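Local coordinates for protein galactan 1,3-beta-galactosidase (PDB 7BYS) that probably hydrolyses beta-1,3-galactan as an exo-acting galactosidase of glycoside hydrolase family 43, and carries a calcium-bound carbohydrate-binding module, at residues A[48-53]-A[117-122]; A[113-116]-A[121-124]; A[201-206]-A[240-245]; A[215-220]-A[224-229]; A[271-276]-A[284-289]. One frame throughout, in Å; residues are numbered along the deposited sequence. Where two conformers were deposited one is given.

In the fold
Interactions 1 to 4, together with strand 271-276 of interaction 5, belong to the five-bladed beta-propeller of a family 43 glycoside hydrolase. Interactions 1 and 2 share Pro-121 and Tyr-122, and their centres are about 10 Å apart. The first ties two blades together; the second closes the hairpin that the disulfide reaches. Interaction 3 includes Gln-242, which binds galactose in a complex of this protein; no sugar is bound there here. Interaction 4 is nested in the loop that interaction 3 closes, and His-204 NE2 probably bonds Gln-228 OE1 at 2.7 Å. Interactions 3 and 5 touch through Ser-241 and Ile-271. In interaction 5 the His-286 side chain is about 14 Å from the bound calcium.

Interaction 1 (A[48-53]-A[117-122]); sequences VSCYTS and TPCGPY
The backbones come closest at Cys-50 and Cys-119, where the CA atoms are 5.9 Å apart, and no hydrogen bond crosses between the two segments. The link is a covalent disulfide. Cys-50 SG meets Cys-119 SG at 2.0 Å, with a chi3 of -79°. The two halves reach the bond differently. Cys-50 holds its SG opposite the backbone N (chi1 -163°), while Cys-119 holds its SG beside the backbone N (chi1 -77°). Each sulfur lies 3.1 Å from the CB of the other cysteine. Thr-52 adds a light touch, its methyl CG2 lying 4.1 Å from Cys-119 SG.

The loop of 117-122 is braced from within. Gly-120 N bonds Thr-117 O in the backbone, and a cis peptide precedes Pro-121. The Tyr-122 hydroxyl gives its proton to Pro-118 O at 2.6 Å, coming in from above the carbonyl plane. That oxygen lies at the edge of the tyrosine ring, in its plane. Tyr-32 of strand 30-36 packs on Thr-52, Pro-118 and Cys-119, and Phe-34 packs on Cys-50.

Strand 48-53 belongs to the first propeller blade, and 117-122 is the turn of a hairpin in the second. The disulfide is therefore a covalent tie between neighbouring blades. It fixes the turn to the strand at one point, where the contact has no hydrogen bonds to do so.

Interaction 2 (A[113-116]-A[121-124]); sequences ATAK and PYTY
Thr-114 and Thr-123 form the central pair, joined by two backbone bonds. Thr-114 N donates to Thr-123 O at 3.0 Å, and Thr-123 N donates to Thr-114 O at 2.8 Å. This is a hydrogen-bonded pair of an antiparallel hairpin. Ala-113 and Tyr-124 make the adjoining non-hydrogen-bonded pair, with CA atoms 4.1 Å apart. The two threonine side chains lie on one face of the sheet, and Ala-113 and Tyr-124 on the other.

Past the paired strands, Ala-115 CB sits over the face of the Tyr-122 ring. Ala-115 CB is 3.5 Å from the centroid of the Tyr-122 ring, 6° off its normal, a CH-pi contact. Tyr-122 keeps CG beside its backbone N (chi1 -75°), which lays the ring over this methyl. Tyr-122 CB also meets Ala-113 CB at 3.8 Å, and Ala-113 O lies at the ring edge. A water bonds Pro-121 O, and weakly Thr-114 O, where the strands part.

Farther out, Tyr-94 and Met-96 of strand 93-101 pack on Tyr-122. The same strand bonds the backbones of Ala-113 and Ala-115. Tyr-124 OH bonds Ser-127 OG.

A serine at Tyr-122 would probably uncover Ala-115 CB and leave Pro-118 O without its hydroxyl partner. The hairpin closes the outer edge of the second blade. Its backbone bonds set the register, while the aromatic face covers an alanine methyl where the regular strand pairing stops.

Interaction 3 (A[201-206]-A[240-245]); sequences IASHTS and YSQNAF
Gln-242 reaches across to Ser-203 and makes the one hydrogen bond between the segments. From CB its chain is fully extended, with CG opposite the backbone N (chi1 -175°). Gln-242 CG passes 4.0 Å from Ser-203 CB. Gln-242 CD comes within 3.9 Å of Ser-203 OG. At the tip, Gln-242 NE2 donates to Ser-203 OG at 3.0 Å. The bond is almost straight, with an N-H...O angle of 174°, and the oxygen lies in the amide plane. The other tip atom, OE1, bonds Trp-260 NE1. Both polar atoms of the amide are thus bonded, which should fix its rotation.

Ser-203 OG in turn donates to His-204 O at 2.9 Å, so the serine both accepts and donates. It acts as a second-shell residue behind Gln-242. Gln-242 binds galactose in a complex of this protein, though no sugar is bound here. The side chains of the galactose-binding residues Arg-82 and Asp-137 come within about 3 and 4 Å of the Gln-242 side chain, nearest atoms.

One residue further on, Asn-243 meets Ile-201 with the two side chains at about a right angle. Ile-201 CG2 packs 3.7 Å from Asn-243 CG, against the amide. The polar end of Asn-243 is bound chiefly to Ala-188.

Strand 201-204 belongs to the fourth blade and strand 242-245 to the fifth. Their axes run at 146° and approach to 6.4 Å, with side chains rather than backbone bonds between them. Strand 242-249 carries a classic beta bulge against strand 252-259, where Ala-244 and Phe-245 both face Met-256.

Interaction 4 (A[215-220]-A[224-229]); sequences WFSASS and PWSAQQ
Phe-216, Trp-225 and Trp-215 have the most surface buried here. Phe-216 turns its ring edge to segment 224-229. Phe-216 CD2 is 3.3 Å from Ser-226 O, which lies in the ring plane. Phe-216 CE2 packs 3.5 Å from Gln-228 CB, the two side chains running side by side in the same direction. Phe-216 CB also touches Trp-225 CE3.

Trp-225 offers a face instead. Ala-218 CB stands over the six-membered ring of Trp-225, 3.6 Å from the centroid and 15° off the normal, a CH-pi contact. The indole edge meets Phe-216 O, and its NE1 bonds Leu-221 O.

These two segments form the outermost hairpin of the fourth propeller blade, and strand 197-204 lies on the inner side of 215-218. Trp-215 and Gln-229 are a hydrogen-bonded antiparallel pair, with bonds between N and O in both directions. The pairing then changes. Ser-226 N bonds Ser-217 O, but Ser-217 N donates to the side chain, Ser-226 OG, at 2.8 Å. Ser-226 holds OG between its backbone N and carbonyl carbon (chi1 62°), which puts a hydroxyl where a strand partner would present a carbonyl.

Ser-226 OG also donates to a water at 2.7 Å. That water also bonds Trp-215 O and Ala-227 O and lies over one face of the Trp-215 indole. Trp-215 crosses Gln-229 obliquely, with Trp-215 NE1 3.4 Å from Gln-229 CB. Ile-201 packs on this tryptophan from the neighbouring strand, and Ala-281 and Pro-282 touch it from a loop.

Interaction 5 (A[271-276]-A[284-289]); sequences IWYPLD and IVHADV
Leu-275 and Ile-284 are an antiparallel, non-hydrogen-bonded pair with CA atoms 4.6 Å apart. Beside them Val-285 N donates to Pro-274 O at 2.9 Å, nearly straight. This is the outer edge of the fifth propeller blade, where the chain leaves strand 283-284. The touching parts, 273-276 and 284-287, run 124° apart, well off a strict antiparallel course.

Tyr-273 carries most of the side-chain contact. Its CG lies beside the backbone N (chi1 -70°), which brings the ring alongside 284-287. Ile-284 CG2 packs 3.6 Å from Tyr-273 CD2. At the ring edge, Ala-287 O lies in plane, 3.3 Å from Tyr-273 CE1. His-286 CA sits over one face, offset toward the rim. The His-286 imidazole runs beside the tyrosine, its plane turned 57° from the phenol, and His-286 CD2 approaches Tyr-273 OH. The histidine also stacks on Trp-239. A leucine in place of Tyr-273 would probably open a gap beside His-286 and leave the bridging water without its phenol partner.

Smaller apolar contacts continue along the edge. Pro-274 crosses Val-285 at about a right angle, and Asp-276 CB meets Val-285 CG2. The Asp-276 carboxylate bonds Tyr-299. Asp-288 OD2 bonds Tyr-358 and Tyr-427, which tie this segment to the carbohydrate-binding module. One water lies 2.6 Å from Tyr-273 OH, in the ring plane, and donates to Asp-288 OD1 at 2.8 Å.

Interaction 1 (A[48-53]-A[117-122])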
# COMPACT_ATOMS: atom_id res chain seq x y z
N VAL A 48 9.14 6.73 -13.53
CA VAL A 48 7.77 6.88 -13.04
C VAL A 48 6.89 6.19 -14.07
O VAL A 48 6.84 6.62 -15.23
CB VAL A 48 7.37 8.35 -12.85
CG1 VAL A 48 5.89 8.44 -12.46
CG2 VAL A 48 8.23 9.02 -11.78
N SER A 49 6.23 5.11 -13.67
CA SER A 49 5.34 4.35 -14.53
C SER A 49 3.99 5.04 -14.66
O SER A 49 3.64 5.96 -13.90
CB SER A 49 5.14 2.96 -13.96
OG SER A 49 4.66 3.06 -12.62
N CYS A 50 3.22 4.59 -15.64
CA CYS A 50 1.88 5.11 -15.89
C CYS A 50 1.00 3.96 -16.34
O CYS A 50 1.24 3.39 -17.42
CB CYS A 50 1.92 6.19 -16.98
SG CYS A 50 0.40 7.23 -17.01
N TYR A 51 -0.01 3.64 -15.54
CA TYR A 51 -0.98 2.60 -15.86
C TYR A 51 -2.37 3.22 -15.90
O TYR A 51 -2.68 4.11 -15.11
CB TYR A 51 -1.00 1.51 -14.78
CG TYR A 51 0.29 0.74 -14.60
CD1 TYR A 51 1.33 1.28 -13.89
CD2 TYR A 51 0.43 -0.54 -15.14
CE1 TYR A 51 2.51 0.58 -13.72
CE2 TYR A 51 1.61 -1.25 -14.98
CZ TYR A 51 2.65 -0.69 -14.26
OH TYR A 51 3.84 -1.36 -14.07
N THR A 52 -3.21 2.72 -16.80
CA THR A 52 -4.56 3.24 -16.94
C THR A 52 -5.60 2.15 -16.66
O THR A 52 -5.36 0.96 -16.87
CB THR A 52 -4.80 3.83 -18.32
OG1 THR A 52 -4.75 2.78 -19.29
CG2 THR A 52 -3.75 4.88 -18.66
N SER A 53 -6.77 2.58 -16.18
CA SER A 53 -7.87 1.65 -15.94
C SER A 53 -9.17 2.43 -15.87
O SER A 53 -9.18 3.61 -15.52
CB SER A 53 -7.65 0.93 -14.60
OG SER A 53 -8.75 0.11 -14.24
N THR A 117 -0.50 15.58 -21.87
CA THR A 117 -1.36 14.41 -21.80
C THR A 117 -1.09 13.71 -20.49
O THR A 117 -0.01 13.87 -19.91
CB THR A 117 -1.10 13.46 -22.98
OG1 THR A 117 0.26 13.00 -22.93
CG2 THR A 117 -1.34 14.18 -24.30
N PRO A 118 -2.06 12.94 -19.97
CA PRO A 118 -1.88 12.34 -18.63
C PRO A 118 -0.67 11.43 -18.49
O PRO A 118 -0.01 11.47 -17.45
CB PRO A 118 -3.18 11.57 -18.41
CG PRO A 118 -4.16 12.17 -19.32
CD PRO A 118 -3.43 12.75 -20.49
N CYS A 119 -0.36 10.60 -19.48
CA CYS A 119 0.83 9.76 -19.32
C CYS A 119 2.08 10.39 -19.91
O CYS A 119 3.16 9.82 -19.78
CB CYS A 119 0.63 8.35 -19.90
SG CYS A 119 -0.36 7.20 -18.88
N GLY A 120 1.97 11.58 -20.51
CA GLY A 120 3.13 12.26 -20.99
C GLY A 120 3.70 11.58 -22.22
O GLY A 120 2.96 11.21 -23.13
N PRO A 121 5.02 11.35 -22.24
CA PRO A 121 6.01 11.54 -21.17
C PRO A 121 6.16 12.98 -20.70
O PRO A 121 5.91 13.92 -21.47
CB PRO A 121 7.32 11.07 -21.81
CG PRO A 121 6.89 10.15 -22.90
CD PRO A 121 5.63 10.75 -23.44
N TYR A 122 6.55 13.14 -19.45
CA TYR A 122 6.65 14.44 -18.80
C TYR A 122 8.04 15.03 -19.02
O TYR A 122 9.02 14.32 -19.26
CB TYR A 122 6.36 14.31 -17.30
CG TYR A 122 4.90 14.13 -16.98
CD1 TYR A 122 4.22 12.97 -17.37
CD2 TYR A 122 4.18 15.11 -16.29
CE1 TYR A 122 2.88 12.80 -17.11
CE2 TYR A 122 2.84 14.95 -16.01
CZ TYR A 122 2.19 13.79 -16.42
OH TYR A 122 0.86 13.59 -16.17

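Interaction 2 (A[113-116]-A[121-124])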
# COMPACT_ATOMS: atom_id res chain seq x y z
N ALA A 113 7.55 18.15 -12.94
CA ALA A 113 7.58 17.86 -14.37
C ALA A 113 6.19 18.10 -14.93
O ALA A 113 5.20 18.07 -14.20
CB ALA A 113 8.07 16.43 -14.67
N THR A 114 6.12 18.35 -16.24
CA THR A 114 4.85 18.74 -16.85
C THR A 114 4.59 17.96 -18.14
O THR A 114 5.51 17.45 -18.78
CB THR A 114 4.78 20.24 -17.16
OG1 THR A 114 5.85 20.59 -18.06
CG2 THR A 114 4.92 21.08 -15.90
N ALA A 115 3.32 17.89 -18.52
CA ALA A 115 2.97 17.27 -19.79
C ALA A 115 1.61 17.77 -20.25
O ALA A 115 0.82 18.28 -19.46
CB ALA A 115 2.99 15.74 -19.69
N LYS A 116 1.35 17.60 -21.55
CA LYS A 116 0.05 17.96 -22.10
C LYS A 116 -0.94 16.80 -22.13
O LYS A 116 -2.14 17.03 -22.37
CB LYS A 116 0.20 18.56 -23.50
CG LYS A 116 1.11 19.76 -23.55
CD LYS A 116 0.59 20.90 -22.69
CE LYS A 116 -0.69 21.49 -23.27
NZ LYS A 116 -1.04 22.77 -22.60
N PRO A 121 5.02 11.35 -22.24
CA PRO A 121 6.01 11.54 -21.17
C PRO A 121 6.16 12.98 -20.70
O PRO A 121 5.91 13.92 -21.47
CB PRO A 121 7.32 11.07 -21.81
CG PRO A 121 6.89 10.15 -22.90
CD PRO A 121 5.63 10.75 -23.44
N TYR A 122 6.55 13.14 -19.45
CA TYR A 122 6.65 14.44 -18.80
C TYR A 122 8.04 15.03 -19.02
O TYR A 122 9.02 14.32 -19.26
CB TYR A 122 6.36 14.31 -17.30
CG TYR A 122 4.90 14.13 -16.98
CD1 TYR A 122 4.22 12.97 -17.37
CD2 TYR A 122 4.18 15.11 -16.29
CE1 TYR A 122 2.88 12.80 -17.11
CE2 TYR A 122 2.84 14.95 -16.01
CZ TYR A 122 2.19 13.79 -16.42
OH TYR A 122 0.86 13.59 -16.17
N THR A 123 8.12 16.36 -18.90
CA THR A 123 9.36 17.10 -19.05
C THR A 123 9.75 17.69 -17.69
O THR A 123 9.00 18.49 -17.12
CB THR A 123 9.21 18.21 -20.10
OG1 THR A 123 8.08 19.03 -19.78
CG2 THR A 123 9.02 17.62 -21.48
N TYR A 124 10.90 17.26 -17.18
CA TYR A 124 11.37 17.68 -15.87
C TYR A 124 11.78 19.14 -15.90
O TYR A 124 12.47 19.59 -16.82
CB TYR A 124 12.56 16.79 -15.52
CG TYR A 124 13.37 17.14 -14.29
CD1 TYR A 124 12.80 17.17 -13.02
CD2 TYR A 124 14.73 17.36 -14.39
CE1 TYR A 124 13.56 17.45 -11.90
CE2 TYR A 124 15.50 17.65 -13.29
CZ TYR A 124 14.91 17.67 -12.04
OH TYR A 124 15.70 17.95 -10.95
O HOH W 1 5.93 16.74 -21.98

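Interaction 3 (A[201-206]-A[240-245])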
# COMPACT_ATOMS: atom_id res chain seq x y z
N ILE A 201 -4.19 11.39 6.19
CA ILE A 201 -3.66 10.10 6.59
C ILE A 201 -2.15 10.18 6.48
O ILE A 201 -1.63 10.71 5.50
CB ILE A 201 -4.17 8.99 5.65
CG1 ILE A 201 -5.69 9.09 5.46
CG2 ILE A 201 -3.74 7.62 6.17
CD1 ILE A 201 -6.46 8.89 6.71
N ALA A 202 -1.44 9.64 7.47
CA ALA A 202 0.02 9.72 7.47
C ALA A 202 0.60 8.63 8.34
O ALA A 202 -0.07 8.10 9.24
CB ALA A 202 0.49 11.10 7.96
N SER A 203 1.84 8.29 8.08
CA SER A 203 2.61 7.42 8.96
C SER A 203 3.49 8.24 9.89
O SER A 203 3.66 9.45 9.74
CB SER A 203 3.45 6.44 8.13
OG SER A 203 4.63 7.05 7.64
N HIS A 204 4.06 7.57 10.88
CA HIS A 204 5.19 8.14 11.59
C HIS A 204 6.49 7.75 10.89
O HIS A 204 6.48 7.14 9.81
CB HIS A 204 5.14 7.79 13.08
CG HIS A 204 4.23 8.69 13.85
ND1 HIS A 204 4.51 10.03 14.06
CD2 HIS A 204 3.02 8.47 14.41
CE1 HIS A 204 3.52 10.58 14.74
NE2 HIS A 204 2.60 9.66 14.96
N THR A 205 7.62 8.15 11.48
CA THR A 205 8.93 7.94 10.86
C THR A 205 9.58 6.73 11.52
O THR A 205 10.11 6.82 12.63
CB THR A 205 9.82 9.17 11.01
OG1 THR A 205 9.88 9.56 12.38
CG2 THR A 205 9.27 10.31 10.20
N SER A 206 9.54 5.59 10.84
CA SER A 206 10.22 4.39 11.32
C SER A 206 11.03 3.75 10.19
O SER A 206 11.20 2.52 10.16
CB SER A 206 9.25 3.40 11.97
OG SER A 206 8.28 2.95 11.04
N TYR A 240 0.65 -4.23 8.18
CA TYR A 240 1.95 -4.21 7.51
C TYR A 240 1.90 -3.42 6.19
O TYR A 240 1.95 -3.98 5.09
CB TYR A 240 2.51 -5.62 7.33
CG TYR A 240 4.01 -5.68 7.14
CD1 TYR A 240 4.72 -4.69 6.46
CD2 TYR A 240 4.73 -6.76 7.65
CE1 TYR A 240 6.11 -4.77 6.30
CE2 TYR A 240 6.08 -6.84 7.51
CZ TYR A 240 6.77 -5.87 6.84
OH TYR A 240 8.12 -6.01 6.74
N SER A 241 1.83 -2.10 6.34
CA SER A 241 1.82 -1.23 5.17
C SER A 241 2.13 0.19 5.59
O SER A 241 2.25 0.50 6.79
CB SER A 241 0.48 -1.32 4.42
OG SER A 241 -0.53 -0.59 5.09
N GLN A 242 2.28 1.05 4.59
CA GLN A 242 2.52 2.47 4.79
C GLN A 242 1.71 3.23 3.75
O GLN A 242 1.72 2.86 2.57
CB GLN A 242 4.00 2.82 4.61
CG GLN A 242 4.30 4.28 4.93
CD GLN A 242 5.75 4.64 4.73
OE1 GLN A 242 6.43 4.07 3.88
NE2 GLN A 242 6.25 5.59 5.52
N ASN A 243 1.02 4.28 4.19
CA ASN A 243 0.15 5.05 3.31
C ASN A 243 0.88 5.50 2.06
O ASN A 243 2.06 5.86 2.10
CB ASN A 243 -0.34 6.29 4.07
CG ASN A 243 -1.48 6.97 3.36
OD1 ASN A 243 -2.45 6.33 2.98
ND2 ASN A 243 -1.38 8.28 3.20
N ALA A 244 0.15 5.50 0.94
CA ALA A 244 0.65 6.02 -0.34
C ALA A 244 -0.34 6.99 -0.97
O ALA A 244 0.04 8.09 -1.40
CB ALA A 244 0.96 4.89 -1.32
N PHE A 245 -1.62 6.62 -1.01
CA PHE A 245 -2.63 7.46 -1.64
C PHE A 245 -3.99 7.12 -1.06
O PHE A 245 -4.27 5.94 -0.79
CB PHE A 245 -2.66 7.30 -3.17
CG PHE A 245 -3.28 8.48 -3.87
CD1 PHE A 245 -2.51 9.60 -4.19
CD2 PHE A 245 -4.63 8.49 -4.18
CE1 PHE A 245 -3.09 10.70 -4.81
CE2 PHE A 245 -5.21 9.59 -4.80
CZ PHE A 245 -4.44 10.69 -5.11

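Interaction 4 (A[215-220]-A[224-229])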
# COMPACT_ATOMS: atom_id res chain seq x y z
N TRP A 215 -4.95 9.09 11.26
CA TRP A 215 -5.82 10.05 10.59
C TRP A 215 -6.01 11.29 11.47
O TRP A 215 -5.96 11.21 12.70
CB TRP A 215 -7.18 9.43 10.20
CG TRP A 215 -8.12 9.16 11.32
CD1 TRP A 215 -8.24 8.00 12.05
CD2 TRP A 215 -9.12 10.05 11.83
NE1 TRP A 215 -9.24 8.13 12.99
CE2 TRP A 215 -9.79 9.39 12.87
CE3 TRP A 215 -9.49 11.36 11.52
CZ2 TRP A 215 -10.82 9.98 13.60
CZ3 TRP A 215 -10.52 11.95 12.23
CH2 TRP A 215 -11.17 11.26 13.27
N PHE A 216 -6.24 12.42 10.79
CA PHE A 216 -6.51 13.73 11.38
C PHE A 216 -7.57 14.38 10.51
O PHE A 216 -7.61 14.14 9.31
CB PHE A 216 -5.27 14.65 11.31
CG PHE A 216 -3.96 13.98 11.68
CD1 PHE A 216 -3.34 13.09 10.82
CD2 PHE A 216 -3.32 14.31 12.87
CE1 PHE A 216 -2.13 12.50 11.16
CE2 PHE A 216 -2.09 13.72 13.21
CZ PHE A 216 -1.51 12.82 12.36
N SER A 217 -8.43 15.22 11.09
CA SER A 217 -9.40 15.93 10.27
C SER A 217 -9.43 17.41 10.63
O SER A 217 -9.06 17.81 11.74
CB SER A 217 -10.83 15.37 10.39
OG SER A 217 -11.27 15.43 11.73
N ALA A 218 -9.88 18.21 9.67
CA ALA A 218 -10.01 19.65 9.86
C ALA A 218 -11.07 20.16 8.90
O ALA A 218 -11.33 19.55 7.86
CB ALA A 218 -8.67 20.34 9.59
N SER A 219 -11.68 21.29 9.24
CA SER A 219 -12.60 21.96 8.33
C SER A 219 -11.90 22.90 7.35
O SER A 219 -12.52 23.38 6.41
CB SER A 219 -13.67 22.74 9.11
OG SER A 219 -13.10 23.84 9.79
N SER A 220 -10.61 23.15 7.56
CA SER A 220 -9.80 23.95 6.67
C SER A 220 -8.40 23.34 6.64
O SER A 220 -7.96 22.75 7.63
CB SER A 220 -9.74 25.42 7.14
OG SER A 220 -8.51 26.03 6.80
N PRO A 224 -7.81 24.11 12.68
CA PRO A 224 -7.06 23.17 13.53
C PRO A 224 -7.34 21.72 13.18
O PRO A 224 -8.47 21.32 12.90
CB PRO A 224 -7.57 23.50 14.94
CG PRO A 224 -8.92 24.03 14.73
CD PRO A 224 -8.89 24.78 13.42
N TRP A 225 -6.27 20.93 13.18
CA TRP A 225 -6.37 19.51 12.90
C TRP A 225 -6.59 18.74 14.19
O TRP A 225 -5.98 19.03 15.22
CB TRP A 225 -5.09 19.03 12.23
CG TRP A 225 -4.93 19.53 10.83
CD1 TRP A 225 -4.27 20.67 10.43
CD2 TRP A 225 -5.45 18.93 9.65
NE1 TRP A 225 -4.35 20.80 9.06
CE2 TRP A 225 -5.06 19.74 8.56
CE3 TRP A 225 -6.19 17.77 9.40
CZ2 TRP A 225 -5.40 19.44 7.25
CZ3 TRP A 225 -6.54 17.48 8.09
CH2 TRP A 225 -6.13 18.30 7.03
N SER A 226 -7.45 17.72 14.12
CA SER A 226 -7.65 16.86 15.28
C SER A 226 -6.35 16.12 15.62
O SER A 226 -5.44 16.01 14.80
CB SER A 226 -8.78 15.88 15.01
OG SER A 226 -8.46 15.04 13.90
N ALA A 227 -6.28 15.64 16.85
CA ALA A 227 -5.15 14.84 17.28
C ALA A 227 -5.18 13.47 16.60
O ALA A 227 -6.24 12.90 16.36
CB ALA A 227 -5.19 14.65 18.79
N GLN A 228 -3.99 12.94 16.33
CA GLN A 228 -3.86 11.67 15.63
C GLN A 228 -4.71 10.57 16.26
O GLN A 228 -4.79 10.44 17.49
CB GLN A 228 -2.40 11.24 15.61
CG GLN A 228 -1.77 11.08 16.99
CD GLN A 228 -0.31 10.66 16.94
OE1 GLN A 228 0.30 10.62 15.88
NE2 GLN A 228 0.25 10.34 18.10
N GLN A 229 -5.32 9.75 15.41
CA GLN A 229 -5.96 8.51 15.82
C GLN A 229 -5.61 7.41 14.82
O GLN A 229 -5.31 7.68 13.66
CB GLN A 229 -7.49 8.68 15.91
CG GLN A 229 -7.98 9.77 16.89
CD GLN A 229 -7.71 9.46 18.37
OE1 GLN A 229 -7.30 8.36 18.75
NE2 GLN A 229 -7.97 10.45 19.22
O HOH W 2 -8.01 12.41 14.43
O HOH W 3 -10.58 19.51 13.95
O HOH W 4 -10.75 22.41 11.73

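Interaction 5 (A[271-276]-A[284-289])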
# COMPACT_ATOMS: atom_id res chain seq x y z
N ILE A 271 -1.11 -2.75 -0.75
CA ILE A 271 -2.06 -3.04 0.31
C ILE A 271 -3.17 -2.01 0.15
O ILE A 271 -3.02 -0.84 0.55
CB ILE A 271 -1.39 -2.96 1.69
CG1 ILE A 271 -0.10 -3.82 1.75
CG2 ILE A 271 -2.36 -3.37 2.78
CD1 ILE A 271 -0.25 -5.27 1.30
N TRP A 272 -4.27 -2.42 -0.47
CA TRP A 272 -5.42 -1.55 -0.70
C TRP A 272 -6.61 -2.11 0.06
O TRP A 272 -6.96 -3.28 -0.10
CB TRP A 272 -5.81 -1.50 -2.17
CG TRP A 272 -4.88 -0.80 -3.11
CD1 TRP A 272 -3.58 -0.42 -2.89
CD2 TRP A 272 -5.18 -0.44 -4.45
NE1 TRP A 272 -3.06 0.16 -4.02
CE2 TRP A 272 -4.03 0.17 -4.99
CE3 TRP A 272 -6.32 -0.56 -5.24
CZ2 TRP A 272 -4.00 0.65 -6.30
CZ3 TRP A 272 -6.29 -0.07 -6.53
CH2 TRP A 272 -5.14 0.51 -7.05
N TYR A 273 -7.24 -1.26 0.88
CA TYR A 273 -8.41 -1.65 1.65
C TYR A 273 -9.44 -0.53 1.61
O TYR A 273 -9.08 0.65 1.47
CB TYR A 273 -8.04 -1.87 3.12
CG TYR A 273 -7.20 -3.08 3.40
CD1 TYR A 273 -7.61 -4.35 3.02
CD2 TYR A 273 -5.98 -2.97 4.08
CE1 TYR A 273 -6.84 -5.48 3.30
CE2 TYR A 273 -5.21 -4.08 4.37
CZ TYR A 273 -5.63 -5.33 3.97
OH TYR A 273 -4.84 -6.43 4.27
N PRO A 274 -10.72 -0.86 1.76
CA PRO A 274 -11.71 0.20 1.98
C PRO A 274 -11.37 0.99 3.23
O PRO A 274 -10.91 0.44 4.23
CB PRO A 274 -13.03 -0.57 2.15
CG PRO A 274 -12.76 -1.95 1.55
CD PRO A 274 -11.31 -2.20 1.85
N LEU A 275 -11.58 2.29 3.16
CA LEU A 275 -11.44 3.18 4.30
C LEU A 275 -12.86 3.63 4.60
O LEU A 275 -13.42 4.45 3.87
CB LEU A 275 -10.53 4.35 3.96
CG LEU A 275 -9.90 5.16 5.09
CD1 LEU A 275 -9.09 4.27 6.04
CD2 LEU A 275 -9.00 6.25 4.49
N ASP A 276 -13.46 3.05 5.63
CA ASP A 276 -14.87 3.25 5.91
C ASP A 276 -15.06 4.40 6.89
O ASP A 276 -14.43 4.43 7.96
CB ASP A 276 -15.49 1.96 6.46
CG ASP A 276 -16.99 1.98 6.38
OD1 ASP A 276 -17.59 2.78 7.12
OD2 ASP A 276 -17.57 1.21 5.58
N ILE A 284 -9.65 1.42 8.36
CA ILE A 284 -9.42 0.40 7.36
C ILE A 284 -10.35 -0.77 7.63
O ILE A 284 -10.50 -1.22 8.77
CB ILE A 284 -7.94 -0.05 7.40
CG1 ILE A 284 -7.05 0.98 6.70
CG2 ILE A 284 -7.79 -1.44 6.79
CD1 ILE A 284 -5.56 0.67 6.79
N VAL A 285 -11.02 -1.24 6.58
CA VAL A 285 -11.76 -2.50 6.61
C VAL A 285 -10.79 -3.58 6.16
O VAL A 285 -10.36 -3.59 5.00
CB VAL A 285 -12.97 -2.44 5.68
CG1 VAL A 285 -13.74 -3.76 5.70
CG2 VAL A 285 -13.86 -1.26 6.05
N HIS A 286 -10.41 -4.47 7.07
CA HIS A 286 -9.44 -5.51 6.73
C HIS A 286 -10.14 -6.61 5.95
O HIS A 286 -10.67 -7.57 6.52
CB HIS A 286 -8.76 -6.06 7.97
CG HIS A 286 -7.73 -7.09 7.67
ND1 HIS A 286 -7.90 -8.43 7.96
CD2 HIS A 286 -6.53 -6.99 7.04
CE1 HIS A 286 -6.83 -9.10 7.56
NE2 HIS A 286 -5.99 -8.25 7.00
N ALA A 287 -10.12 -6.48 4.63
CA ALA A 287 -10.80 -7.38 3.71
C ALA A 287 -9.74 -8.04 2.84
O ALA A 287 -9.15 -7.39 1.98
CB ALA A 287 -11.78 -6.62 2.82
N ASP A 288 -9.51 -9.34 3.06
CA ASP A 288 -8.49 -10.05 2.29
C ASP A 288 -8.81 -10.04 0.81
O ASP A 288 -7.90 -9.99 -0.03
CB ASP A 288 -8.40 -11.52 2.74
CG ASP A 288 -8.04 -11.69 4.21
OD1 ASP A 288 -7.09 -11.03 4.68
OD2 ASP A 288 -8.69 -12.51 4.89
N VAL A 289 -10.10 -10.06 0.47
CA VAL A 289 -10.59 -10.07 -0.90
C VAL A 289 -11.80 -9.14 -0.95
O VAL A 289 -12.77 -9.35 -0.22
CB VAL A 289 -11.00 -11.49 -1.34
CG1 VAL A 289 -11.50 -11.49 -2.77
CG2 VAL A 289 -9.84 -12.47 -1.19
O HOH W 5 -5.58 -8.90 3.67